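Local structure of hypothetical protein (Pectobacterium atrosepticum SCRI1043, 2P7I) at residues Ala36-Phe40 with Ile240-Cys244; Phe41-Leu46 with Leu60-Asp66; Arg103-Leu109 with Ile126-Ala132; Pro142-Val147 with Pro234-Ile240. The protein is probably an S-adenosylmethionine-dependent methyltransferase of the Rossmann-like class, though its methyl acceptor is not known. All blocks are in the same frame, centred on the assembly; numbering follows the deposited sequence.

Contact 1 (Ala36-Phe40 with Ile240-Cys244)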
# COMPACT_ATOMS: atom_id res chain seq x y z
N ALA B 36 -7.09 -20.03 3.11
CA ALA B 36 -7.40 -18.79 3.82
C ALA B 36 -8.42 -19.02 4.94
O ALA B 36 -8.35 -18.40 5.99
CB ALA B 36 -7.93 -17.77 2.81
N PHE B 37 -9.38 -19.89 4.68
CA PHE B 37 -10.46 -20.16 5.64
C PHE B 37 -10.04 -21.06 6.80
O PHE B 37 -10.57 -20.96 7.90
CB PHE B 37 -11.60 -20.90 4.94
CG PHE B 37 -12.33 -20.11 3.87
CD1 PHE B 37 -12.08 -18.76 3.63
CD2 PHE B 37 -13.32 -20.74 3.12
CE1 PHE B 37 -12.78 -18.06 2.66
CE2 PHE B 37 -14.06 -20.04 2.15
CZ PHE B 37 -13.77 -18.72 1.90
N THR B 38 -9.10 -21.97 6.53
CA THR B 38 -8.81 -23.09 7.43
C THR B 38 -8.54 -22.71 8.89
O THR B 38 -9.11 -23.31 9.78
CB THR B 38 -7.70 -23.98 6.86
OG1 THR B 38 -8.21 -24.64 5.69
CG2 THR B 38 -7.28 -25.05 7.87
N PRO B 39 -7.70 -21.69 9.14
CA PRO B 39 -7.43 -21.33 10.52
C PRO B 39 -8.65 -20.82 11.31
O PRO B 39 -8.62 -20.79 12.55
CB PRO B 39 -6.40 -20.20 10.41
CG PRO B 39 -5.96 -20.19 9.02
CD PRO B 39 -6.97 -20.84 8.19
N PHE B 40 -9.70 -20.41 10.61
CA PHE B 40 -10.87 -19.82 11.23
C PHE B 40 -12.06 -20.76 11.38
O PHE B 40 -13.02 -20.40 12.08
CB PHE B 40 -11.36 -18.62 10.41
CG PHE B 40 -10.34 -17.54 10.24
CD1 PHE B 40 -9.87 -16.85 11.34
CD2 PHE B 40 -9.86 -17.18 8.97
CE1 PHE B 40 -8.95 -15.82 11.21
CE2 PHE B 40 -8.95 -16.16 8.82
CZ PHE B 40 -8.49 -15.47 9.94
N ILE B 240 -11.32 -10.42 -1.88
CA ILE B 240 -11.20 -9.94 -0.53
C ILE B 240 -12.13 -10.78 0.34
O ILE B 240 -13.13 -11.36 -0.16
CB ILE B 240 -11.58 -8.43 -0.45
CG1 ILE B 240 -12.81 -8.14 -1.34
CG2 ILE B 240 -10.41 -7.55 -0.89
CD1 ILE B 240 -13.33 -6.70 -1.22
N PHE B 241 -11.80 -10.82 1.62
CA PHE B 241 -12.29 -11.83 2.53
C PHE B 241 -12.56 -11.14 3.84
O PHE B 241 -11.65 -10.58 4.49
CB PHE B 241 -11.22 -12.96 2.66
CG PHE B 241 -11.43 -13.94 3.79
CD1 PHE B 241 -12.70 -14.31 4.24
CD2 PHE B 241 -10.33 -14.54 4.38
CE1 PHE B 241 -12.84 -15.21 5.31
CE2 PHE B 241 -10.48 -15.47 5.41
CZ PHE B 241 -11.72 -15.77 5.91
N LEU B 242 -13.83 -11.11 4.21
CA LEU B 242 -14.26 -10.76 5.53
C LEU B 242 -14.72 -11.98 6.36
O LEU B 242 -15.57 -12.73 5.94
CB LEU B 242 -15.40 -9.73 5.49
CG LEU B 242 -15.18 -8.36 4.82
CD1 LEU B 242 -16.48 -7.50 5.15
CD2 LEU B 242 -13.96 -7.68 5.32
N LEU B 243 -14.15 -12.13 7.54
CA LEU B 243 -14.61 -13.10 8.53
C LEU B 243 -15.56 -12.39 9.43
O LEU B 243 -15.21 -11.39 10.08
CB LEU B 243 -13.46 -13.66 9.38
CG LEU B 243 -13.86 -14.83 10.31
CD1 LEU B 243 -14.14 -16.11 9.45
CD2 LEU B 243 -12.76 -15.08 11.32
N CYS B 244 -16.78 -12.87 9.51
CA CYS B 244 -17.82 -12.20 10.26
C CYS B 244 -18.45 -13.14 11.29
O CYS B 244 -18.46 -14.36 11.12
CB CYS B 244 -18.93 -11.78 9.31
SG CYS B 244 -18.42 -10.64 7.99
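Phe241 projects from strand 237-245 toward the end of helix 24-37 and the turn that follows it, where it meets Phe37 and Phe40. Its CG lies anti to the backbone N (chi1 167°), which carries the ring off the sheet toward the helix. One face of that ring receives the CD1-CE1 side of Phe37: CD1 of Phe37 is 3.8 Å from CZ of Phe241, and CE1 sits above the plane toward the rim. The two planes are turned 52° to each other. Phe40 approaches the same ring by its CD2-CE2 side, with CE2 of Phe40 3.8 Å from CE2 of Phe241 and the planes 66° apart. The carbonyl O of Ala36 comes within 3.7 Å of the same Phe241 CE2.

Leu243, two residues along the same side of the strand, serves the other half of Phe40. Its CD2 methyl lies over one face of the Phe40 ring, 3.4 Å from CD1 of Phe40, while CD1 of Leu243 rests near CB and CG of Phe40. No hydrogen bond links the two segments; the side chains meet by apolar packing, and Phe138 and Val140 of strand 135-142 extend it.

The second subunit closes over this group: its Tyr195 forms an edge-to-face pair with Phe40, and the two copies of Phe40 meet. An aromatic cluster between a helix and the sheet beneath it, here continued into a subunit interface, is built on the mixed seven-stranded sheet of the Rossmann-like methyltransferase fold.

Contact 2 (Phe41-Leu46 with Leu60-Asp66)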
# COMPACT_ATOMS: atom_id res chain seq x y z
N PHE B 41 -12.02 -21.91 10.72
CA PHE B 41 -13.13 -22.86 10.77
C PHE B 41 -13.49 -23.20 12.21
O PHE B 41 -12.60 -23.36 13.06
CB PHE B 41 -12.80 -24.15 10.03
CG PHE B 41 -12.93 -24.10 8.52
CD1 PHE B 41 -13.95 -23.39 7.89
CD2 PHE B 41 -12.07 -24.84 7.73
CE1 PHE B 41 -14.07 -23.40 6.48
CE2 PHE B 41 -12.16 -24.84 6.35
CZ PHE B 41 -13.16 -24.12 5.72
N ARG B 42 -14.79 -23.24 12.47
CA ARG B 42 -15.34 -23.69 13.74
C ARG B 42 -15.69 -25.17 13.68
O ARG B 42 -16.11 -25.67 12.64
CB ARG B 42 -16.64 -22.96 14.01
CG ARG B 42 -16.58 -21.46 14.02
CD ARG B 42 -16.09 -20.97 15.32
NE ARG B 42 -16.97 -21.48 16.35
CZ ARG B 42 -16.63 -21.67 17.61
NH1 ARG B 42 -15.40 -21.36 18.04
NH2 ARG B 42 -17.53 -22.17 18.45
N PRO B 43 -15.60 -25.87 14.82
CA PRO B 43 -16.07 -27.27 14.79
C PRO B 43 -17.57 -27.27 14.60
O PRO B 43 -18.23 -26.32 15.01
CB PRO B 43 -15.72 -27.79 16.19
CG PRO B 43 -15.59 -26.52 17.05
CD PRO B 43 -15.13 -25.44 16.15
N GLY B 44 -18.10 -28.28 13.93
CA GLY B 44 -19.54 -28.40 13.80
C GLY B 44 -19.88 -28.57 12.36
O GLY B 44 -19.17 -29.23 11.65
N ASN B 45 -20.95 -27.93 11.90
CA ASN B 45 -21.42 -28.09 10.53
C ASN B 45 -21.11 -26.88 9.64
O ASN B 45 -20.63 -25.86 10.11
CB ASN B 45 -22.92 -28.40 10.53
CG ASN B 45 -23.74 -27.27 11.10
OD1 ASN B 45 -23.20 -26.22 11.46
ND2 ASN B 45 -25.05 -27.45 11.13
N LEU B 46 -21.38 -27.01 8.36
CA LEU B 46 -21.15 -25.93 7.43
C LEU B 46 -22.34 -25.77 6.51
O LEU B 46 -22.99 -26.75 6.14
CB LEU B 46 -19.88 -26.20 6.62
CG LEU B 46 -19.48 -25.12 5.59
CD1 LEU B 46 -17.98 -24.94 5.54
CD2 LEU B 46 -20.01 -25.49 4.24
N LEU B 60 -14.44 -28.42 0.40
CA LEU B 60 -14.97 -28.30 1.74
C LEU B 60 -15.24 -29.64 2.42
O LEU B 60 -15.12 -29.77 3.64
CB LEU B 60 -16.24 -27.45 1.69
CG LEU B 60 -16.05 -25.97 1.34
CD1 LEU B 60 -17.43 -25.33 1.32
CD2 LEU B 60 -15.06 -25.26 2.33
N GLN B 61 -15.61 -30.65 1.62
CA GLN B 61 -15.81 -32.01 2.12
C GLN B 61 -14.55 -32.63 2.74
O GLN B 61 -14.65 -33.54 3.57
CB GLN B 61 -16.32 -32.92 1.01
CG GLN B 61 -17.78 -32.70 0.68
CD GLN B 61 -18.31 -33.77 -0.26
OE1 GLN B 61 -18.01 -33.77 -1.46
NE2 GLN B 61 -19.12 -34.68 0.28
N GLU B 62 -13.38 -32.14 2.36
CA GLU B 62 -12.16 -32.55 3.05
C GLU B 62 -12.13 -32.03 4.48
O GLU B 62 -11.35 -32.51 5.29
CB GLU B 62 -10.91 -32.11 2.29
CG GLU B 62 -10.82 -32.64 0.86
CD GLU B 62 -11.11 -34.14 0.78
OE1 GLU B 62 -10.44 -34.92 1.50
OE2 GLU B 62 -12.02 -34.53 0.01
N HIS B 63 -12.98 -31.06 4.82
CA HIS B 63 -12.95 -30.47 6.16
C HIS B 63 -14.16 -30.73 7.03
O HIS B 63 -14.07 -30.60 8.26
CB HIS B 63 -12.74 -28.95 6.03
CG HIS B 63 -11.36 -28.60 5.59
ND1 HIS B 63 -10.97 -28.65 4.27
CD2 HIS B 63 -10.27 -28.26 6.31
CE1 HIS B 63 -9.69 -28.34 4.19
NE2 HIS B 63 -9.24 -28.10 5.41
N PHE B 64 -15.30 -31.03 6.42
CA PHE B 64 -16.56 -31.16 7.12
C PHE B 64 -17.30 -32.36 6.54
O PHE B 64 -17.36 -32.49 5.33
CB PHE B 64 -17.42 -29.91 6.92
CG PHE B 64 -16.87 -28.70 7.59
CD1 PHE B 64 -17.19 -28.44 8.90
CD2 PHE B 64 -16.07 -27.82 6.90
CE1 PHE B 64 -16.68 -27.32 9.53
CE2 PHE B 64 -15.56 -26.71 7.53
CZ PHE B 64 -15.87 -26.47 8.84
N ASN B 65 -17.85 -33.19 7.40
CA ASN B 65 -18.78 -34.24 6.95
C ASN B 65 -20.25 -33.80 6.86
O ASN B 65 -21.07 -34.50 6.27
CB ASN B 65 -18.66 -35.48 7.85
CG ASN B 65 -18.88 -35.18 9.34
OD1 ASN B 65 -19.40 -34.12 9.72
ND2 ASN B 65 -18.49 -36.12 10.19
N ASP B 66 -20.60 -32.70 7.50
CA ASP B 66 -21.99 -32.28 7.54
C ASP B 66 -22.09 -30.92 6.90
O ASP B 66 -21.84 -29.91 7.54
CB ASP B 66 -22.48 -32.23 8.98
CG ASP B 66 -23.94 -31.84 9.10
OD1 ASP B 66 -24.60 -31.59 8.05
OD2 ASP B 66 -24.43 -31.80 10.25
O HOH W 1 -19.35 -31.38 9.78
O HOH W 2 -24.81 -28.58 7.53
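Phe64 turns the CE2-CZ side of its ring onto the face of Phe41 in a T-shaped pair, with centroids 4.9 Å apart and planes at 87°. CE2 of Phe64 stands over the middle of the Phe41 ring. Leu46 packs against Phe64 as well: its CB is centred over one face, a CH-pi contact 4.1 Å from the ring centroid. CG of Leu46, anti to the backbone N (chi1 -179°), carries the branch toward segment 60-66; its CD1 lies 3.6 Å from CE2 of Phe64, and its CD2 meets CD1 of Leu60. Around the rim of Phe64, near the ring plane, come the carbonyl oxygens of Gly44, 3.5 Å from CD1, and of Arg42, beside CE1, both facing the weakly positive ring hydrogens. His63 completes the aromatic cluster, CE2 of Phe41 lying over one face of the imidazole.

These are the loops leading into strands 46-49 and 67-71, neighbouring parallel strands joined through helix 55-60 as a beta-alpha-beta unit of the Rossmann-like sheet. Their pairing starts here: Leu46 N donates to Asp66 O at 3.0 Å, and beyond it Leu46 bonds to Thr68.

Further out, water 1 bridges Gly44 O and Asn65 OD1, donating to both. Asn45 packs its CB against Asp66 O, 3.5 Å away, while its amide turns elsewhere, OD1 accepting from the backbone N of Asp105. The carboxylate of Asp66 forms a salt bridge with Arg102. Asn106 of strand 104-110 bonds through ND2 to the carbonyls of Arg42 and Asn45.

Contact 3 (Arg103-Leu109 with Ile126-Ala132)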
# COMPACT_ATOMS: atom_id res chain seq x y z
N ARG B 103 -29.34 -24.05 12.50
CA ARG B 103 -28.35 -23.00 12.38
C ARG B 103 -26.97 -23.64 12.17
O ARG B 103 -26.78 -24.83 12.42
CB ARG B 103 -28.36 -22.10 13.60
CG ARG B 103 -29.57 -21.18 13.66
CD ARG B 103 -29.49 -20.24 14.82
NE ARG B 103 -30.22 -18.98 14.55
CZ ARG B 103 -31.52 -18.78 14.81
NH1 ARG B 103 -32.28 -19.74 15.32
NH2 ARG B 103 -32.07 -17.62 14.53
N TYR B 104 -26.01 -22.83 11.71
CA TYR B 104 -24.74 -23.35 11.20
C TYR B 104 -23.52 -22.68 11.82
O TYR B 104 -23.49 -21.45 12.06
CB TYR B 104 -24.71 -23.24 9.68
CG TYR B 104 -25.89 -23.97 9.08
CD1 TYR B 104 -27.12 -23.33 8.97
CD2 TYR B 104 -25.81 -25.31 8.71
CE1 TYR B 104 -28.22 -23.99 8.45
CE2 TYR B 104 -26.92 -25.99 8.20
CZ TYR B 104 -28.12 -25.30 8.07
OH TYR B 104 -29.26 -25.93 7.58
N ASP B 105 -22.52 -23.51 12.08
CA ASP B 105 -21.29 -23.08 12.74
C ASP B 105 -20.36 -22.33 11.80
O ASP B 105 -19.60 -21.47 12.23
CB ASP B 105 -20.59 -24.28 13.34
CG ASP B 105 -21.46 -24.99 14.36
OD1 ASP B 105 -21.75 -24.37 15.40
OD2 ASP B 105 -21.86 -26.14 14.08
N ASN B 106 -20.44 -22.67 10.52
CA ASN B 106 -19.64 -22.09 9.45
C ASN B 106 -20.57 -21.83 8.27
O ASN B 106 -21.32 -22.72 7.86
CB ASN B 106 -18.53 -23.07 8.99
CG ASN B 106 -17.58 -23.46 10.11
OD1 ASN B 106 -16.56 -22.80 10.35
ND2 ASN B 106 -17.89 -24.57 10.79
N ILE B 107 -20.53 -20.61 7.73
CA ILE B 107 -21.32 -20.29 6.52
C ILE B 107 -20.39 -19.77 5.46
O ILE B 107 -19.58 -18.88 5.75
CB ILE B 107 -22.47 -19.30 6.82
CG1 ILE B 107 -23.41 -19.93 7.86
CG2 ILE B 107 -23.22 -18.96 5.50
CD1 ILE B 107 -24.60 -19.04 8.30
N VAL B 108 -20.45 -20.34 4.27
CA VAL B 108 -19.56 -19.94 3.19
C VAL B 108 -20.36 -19.19 2.14
O VAL B 108 -21.36 -19.71 1.65
CB VAL B 108 -18.82 -21.15 2.56
CG1 VAL B 108 -18.11 -20.73 1.25
CG2 VAL B 108 -17.83 -21.76 3.55
N LEU B 109 -19.94 -17.94 1.86
CA LEU B 109 -20.53 -17.15 0.77
C LEU B 109 -19.42 -16.56 -0.09
O LEU B 109 -18.92 -15.44 0.16
CB LEU B 109 -21.48 -16.07 1.32
CG LEU B 109 -22.42 -15.37 0.34
CD1 LEU B 109 -23.57 -16.26 -0.22
CD2 LEU B 109 -22.97 -14.07 1.00
N ILE B 126 -28.41 -14.20 7.01
CA ILE B 126 -27.31 -14.98 7.50
C ILE B 126 -27.10 -14.64 8.98
O ILE B 126 -26.94 -15.54 9.81
CB ILE B 126 -26.03 -14.72 6.72
CG1 ILE B 126 -26.13 -15.30 5.31
CG2 ILE B 126 -24.83 -15.31 7.43
CD1 ILE B 126 -24.91 -14.87 4.41
N ASN B 127 -27.13 -13.36 9.33
CA ASN B 127 -26.89 -12.96 10.69
C ASN B 127 -28.01 -13.43 11.60
O ASN B 127 -27.76 -14.02 12.65
CB ASN B 127 -26.80 -11.43 10.80
CG ASN B 127 -26.35 -10.98 12.18
OD1 ASN B 127 -25.17 -11.06 12.50
ND2 ASN B 127 -27.30 -10.55 13.02
N ASP B 128 -29.25 -13.18 11.18
CA ASP B 128 -30.39 -13.32 12.05
C ASP B 128 -30.99 -14.72 12.10
O ASP B 128 -31.55 -15.13 13.11
CB ASP B 128 -31.51 -12.36 11.62
CG ASP B 128 -31.17 -10.91 11.85
OD1 ASP B 128 -30.07 -10.59 12.32
OD2 ASP B 128 -32.03 -10.08 11.56
N ASP B 129 -30.94 -15.43 10.98
CA ASP B 129 -31.63 -16.72 10.84
C ASP B 129 -30.68 -17.91 10.85
O ASP B 129 -31.02 -18.98 11.35
CB ASP B 129 -32.38 -16.73 9.54
CG ASP B 129 -33.55 -15.77 9.54
OD1 ASP B 129 -33.91 -15.30 10.63
OD2 ASP B 129 -34.09 -15.52 8.44
N TRP B 130 -29.48 -17.74 10.30
CA TRP B 130 -28.66 -18.90 9.97
C TRP B 130 -27.39 -19.11 10.77
O TRP B 130 -27.04 -20.26 11.00
CB TRP B 130 -28.37 -18.94 8.47
CG TRP B 130 -29.62 -19.06 7.63
CD1 TRP B 130 -30.79 -19.63 7.98
CD2 TRP B 130 -29.77 -18.59 6.29
NE1 TRP B 130 -31.68 -19.56 6.92
CE2 TRP B 130 -31.07 -18.94 5.87
CE3 TRP B 130 -28.91 -17.96 5.38
CZ2 TRP B 130 -31.54 -18.63 4.61
CZ3 TRP B 130 -29.37 -17.68 4.12
CH2 TRP B 130 -30.68 -18.02 3.74
N LEU B 131 -26.72 -18.05 11.23
CA LEU B 131 -25.51 -18.27 12.02
C LEU B 131 -25.84 -18.86 13.38
O LEU B 131 -26.67 -18.33 14.11
CB LEU B 131 -24.71 -16.98 12.23
CG LEU B 131 -23.76 -16.52 11.14
CD1 LEU B 131 -23.24 -15.11 11.49
CD2 LEU B 131 -22.59 -17.48 10.96
N ALA B 132 -25.18 -19.94 13.74
CA ALA B 132 -25.25 -20.44 15.09
C ALA B 132 -24.57 -19.46 16.04
O ALA B 132 -23.82 -18.59 15.63
CB ALA B 132 -24.61 -21.82 15.18
O HOH W 3 -28.59 -16.58 13.69
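Tyr104 and Leu131 are paired as a short parallel bridge, held by two backbone bonds. Tyr104 N donates to Trp130 O at 2.9 Å. Ala132 N donates to Tyr104 O at 2.8 Å.

Arg103 lies across the last turn of helix 119-130 and bonds to its backbone. Extended from CG to NE, the chain lays the guanidinium over the turn: NH2 donates to Asp128 O at 2.9 Å, with that oxygen close to the guanidinium plane. Asp129 O sits instead over one face of the group, near NE at 3.3 Å but badly angled for a bond. NE donates to water 3, which in turn donates to Asn127 O and to Leu131 O. The carboxylate of Asp129 pairs with Arg125. Asn127 ND2 donates to Asp128 OD1 at 2.9 Å; Asn127 OD1 accepts from Gly247 N, and Asp128 OD2 from ND2 of Asn249, a ligand of the bound sodium ion. Within the helix, the wide pi-type turn is closed by Leu131 N bonding to Ile126 O.

On the apolar side of the contact, Ile107 pushes CD1 between CG2 of Ile126, CB of Trp130 and CD2 of Leu131, 3.7 Å from the last. Leu109 CD2 reaches CD1 of Ile126. Helix 119-130 so covers one side of strand 104-110 on its way to strand 135-142, the neighbour in the sheet: the beta-alpha-beta crossover of a Rossmann-like fold.

Contact 4 (Pro142-Val147 with Pro234-Ile240)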
# COMPACT_ATOMS: atom_id res chain seq x y z
N PRO B 142 -14.88 -10.96 -5.46
CA PRO B 142 -13.85 -10.41 -6.33
C PRO B 142 -13.58 -8.94 -5.97
O PRO B 142 -14.48 -8.19 -5.64
CB PRO B 142 -14.46 -10.55 -7.74
CG PRO B 142 -15.56 -11.30 -7.62
CD PRO B 142 -16.03 -11.40 -6.22
N ASN B 143 -12.32 -8.56 -5.95
CA ASN B 143 -11.91 -7.25 -5.50
C ASN B 143 -11.76 -6.23 -6.61
O ASN B 143 -10.97 -6.43 -7.55
CB ASN B 143 -10.58 -7.43 -4.79
CG ASN B 143 -10.02 -6.18 -4.22
OD1 ASN B 143 -10.75 -5.21 -3.93
ND2 ASN B 143 -8.72 -6.20 -3.98
N ALA B 144 -12.44 -5.12 -6.45
CA ALA B 144 -12.33 -4.00 -7.37
C ALA B 144 -10.92 -3.51 -7.51
O ALA B 144 -10.53 -2.99 -8.56
CB ALA B 144 -13.23 -2.85 -6.91
N ASN B 145 -10.16 -3.53 -6.40
CA ASN B 145 -8.87 -2.91 -6.36
C ASN B 145 -7.73 -3.90 -6.62
O ASN B 145 -6.60 -3.57 -6.41
CB ASN B 145 -8.64 -2.21 -5.04
CG ASN B 145 -9.65 -1.14 -4.80
OD1 ASN B 145 -10.32 -0.70 -5.72
ND2 ASN B 145 -9.76 -0.70 -3.54
N ALA B 146 -8.04 -5.10 -7.09
CA ALA B 146 -7.01 -6.03 -7.47
C ALA B 146 -6.07 -5.40 -8.47
O ALA B 146 -6.50 -4.64 -9.35
CB ALA B 146 -7.65 -7.27 -8.12
N VAL B 147 -4.78 -5.73 -8.38
CA VAL B 147 -3.78 -5.14 -9.26
C VAL B 147 -4.12 -5.30 -10.72
O VAL B 147 -4.12 -4.32 -11.45
CB VAL B 147 -2.36 -5.62 -8.96
CG1 VAL B 147 -1.36 -5.15 -10.08
CG2 VAL B 147 -1.92 -5.09 -7.66
N PRO B 234 -3.99 -6.79 1.46
CA PRO B 234 -5.35 -7.22 1.18
C PRO B 234 -6.04 -6.44 0.07
O PRO B 234 -6.81 -7.00 -0.68
CB PRO B 234 -6.03 -7.01 2.53
CG PRO B 234 -4.96 -7.32 3.50
CD PRO B 234 -3.79 -6.63 2.89
N ASP B 235 -5.81 -5.13 -0.00
CA ASP B 235 -6.55 -4.26 -0.92
C ASP B 235 -6.19 -4.54 -2.38
O ASP B 235 -6.93 -4.13 -3.26
CB ASP B 235 -6.30 -2.79 -0.60
CG ASP B 235 -7.19 -1.85 -1.39
OD1 ASP B 235 -8.43 -2.00 -1.35
OD2 ASP B 235 -6.65 -0.94 -2.03
N LEU B 236 -5.05 -5.19 -2.62
CA LEU B 236 -4.56 -5.49 -3.96
C LEU B 236 -4.78 -6.94 -4.43
O LEU B 236 -4.30 -7.32 -5.48
CB LEU B 236 -3.07 -5.21 -4.01
CG LEU B 236 -2.68 -3.77 -3.74
CD1 LEU B 236 -1.11 -3.58 -3.82
CD2 LEU B 236 -3.42 -2.80 -4.68
N CYS B 237 -5.47 -7.76 -3.64
CA CYS B 237 -5.63 -9.18 -3.93
C CYS B 237 -6.74 -9.42 -4.94
O CYS B 237 -7.57 -8.54 -5.16
CB CYS B 237 -5.91 -9.96 -2.63
SG CYS B 237 -4.49 -10.04 -1.54
N ALA B 238 -6.75 -10.63 -5.50
CA ALA B 238 -7.78 -11.09 -6.45
C ALA B 238 -9.17 -11.01 -5.81
O ALA B 238 -10.12 -10.49 -6.41
CB ALA B 238 -7.49 -12.49 -6.86
N SER B 239 -9.26 -11.48 -4.57
CA SER B 239 -10.54 -11.56 -3.85
C SER B 239 -10.30 -11.04 -2.47
O SER B 239 -9.24 -11.17 -1.92
CB SER B 239 -11.08 -12.99 -3.78
OG SER B 239 -11.54 -13.40 -5.05
N ILE B 240 -11.32 -10.42 -1.88
CA ILE B 240 -11.20 -9.94 -0.53
C ILE B 240 -12.13 -10.78 0.34
O ILE B 240 -13.13 -11.36 -0.16
CB ILE B 240 -11.58 -8.43 -0.45
CG1 ILE B 240 -12.81 -8.14 -1.34
CG2 ILE B 240 -10.41 -7.55 -0.89
CD1 ILE B 240 -13.33 -6.70 -1.22
O HOH W 4 -10.45 -3.80 -1.47
O HOH W 5 -10.77 -8.62 -9.26
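Asn143 extends from the loop after strand 135-142 into the bend of segment 234-240, and its side-chain atoms meet partners in both segments. CB lies 3.2 Å from Cys237 O. CG, anti to the backbone N (chi1 -178°), rests against CG2 of Ile240, the two side chains crossing at about a right angle. At the tip, ND2 makes two bonds, both near the amide plane: to Cys237 O at 2.9 Å, on a lone pair in the carbonyl plane, and to Asp235 O at 2.8 Å, coming from above that carbonyl's plane. OD1 accepts from Asn145 N at 3.0 Å, an Asx turn whose N-H comes from above the amide's C=O plane, and also accepts a hydrogen bond from water 4, which donates to Asp235 OD1 too.

Asn143 N donates to Ala238 O at 3.0 Å beside the antiparallel non-hydrogen-bonded pair Pro142-Ser239. Asn145 ND2 reaches Asp235 OD1 at 2.9 Å on the syn side, the amide and carboxylate planes 76° apart. A type I turn from Asn143 to Ala146, the N-cap, leads into helix 147-154, where Val147 N bonds weakly to Leu236 O. Leu236 also packs on its counterpart in the third subunit.

A single buried amide thus has its nitrogen and oxygen engaged, which should leave it little freedom to rotate or flip; directed bonds more than apolar packing join 234-240 to the loop.

Contacts 1 and 4 are buried, share Ile240 and both use strand 237-245, yet differ in character: contact 1 is aromatic packing without a hydrogen bond, contact 4 a net of amide and carbonyl bonds where the strand bends. Both touch the second subunit. Contacts 2 and 3 are only partly buried and touch no other chain; each combines an apolar interior with backbone bonds and a polar, water-bridged rim. They join directly, Asn45 OD1 and Arg42 O accepting from Asp105 N and Asn106 ND2. Contacts 2 and 4 lie on opposite sides of the chain's centre, about 27 Å apart between centres, whereas contact 1 touches both 2 and 3.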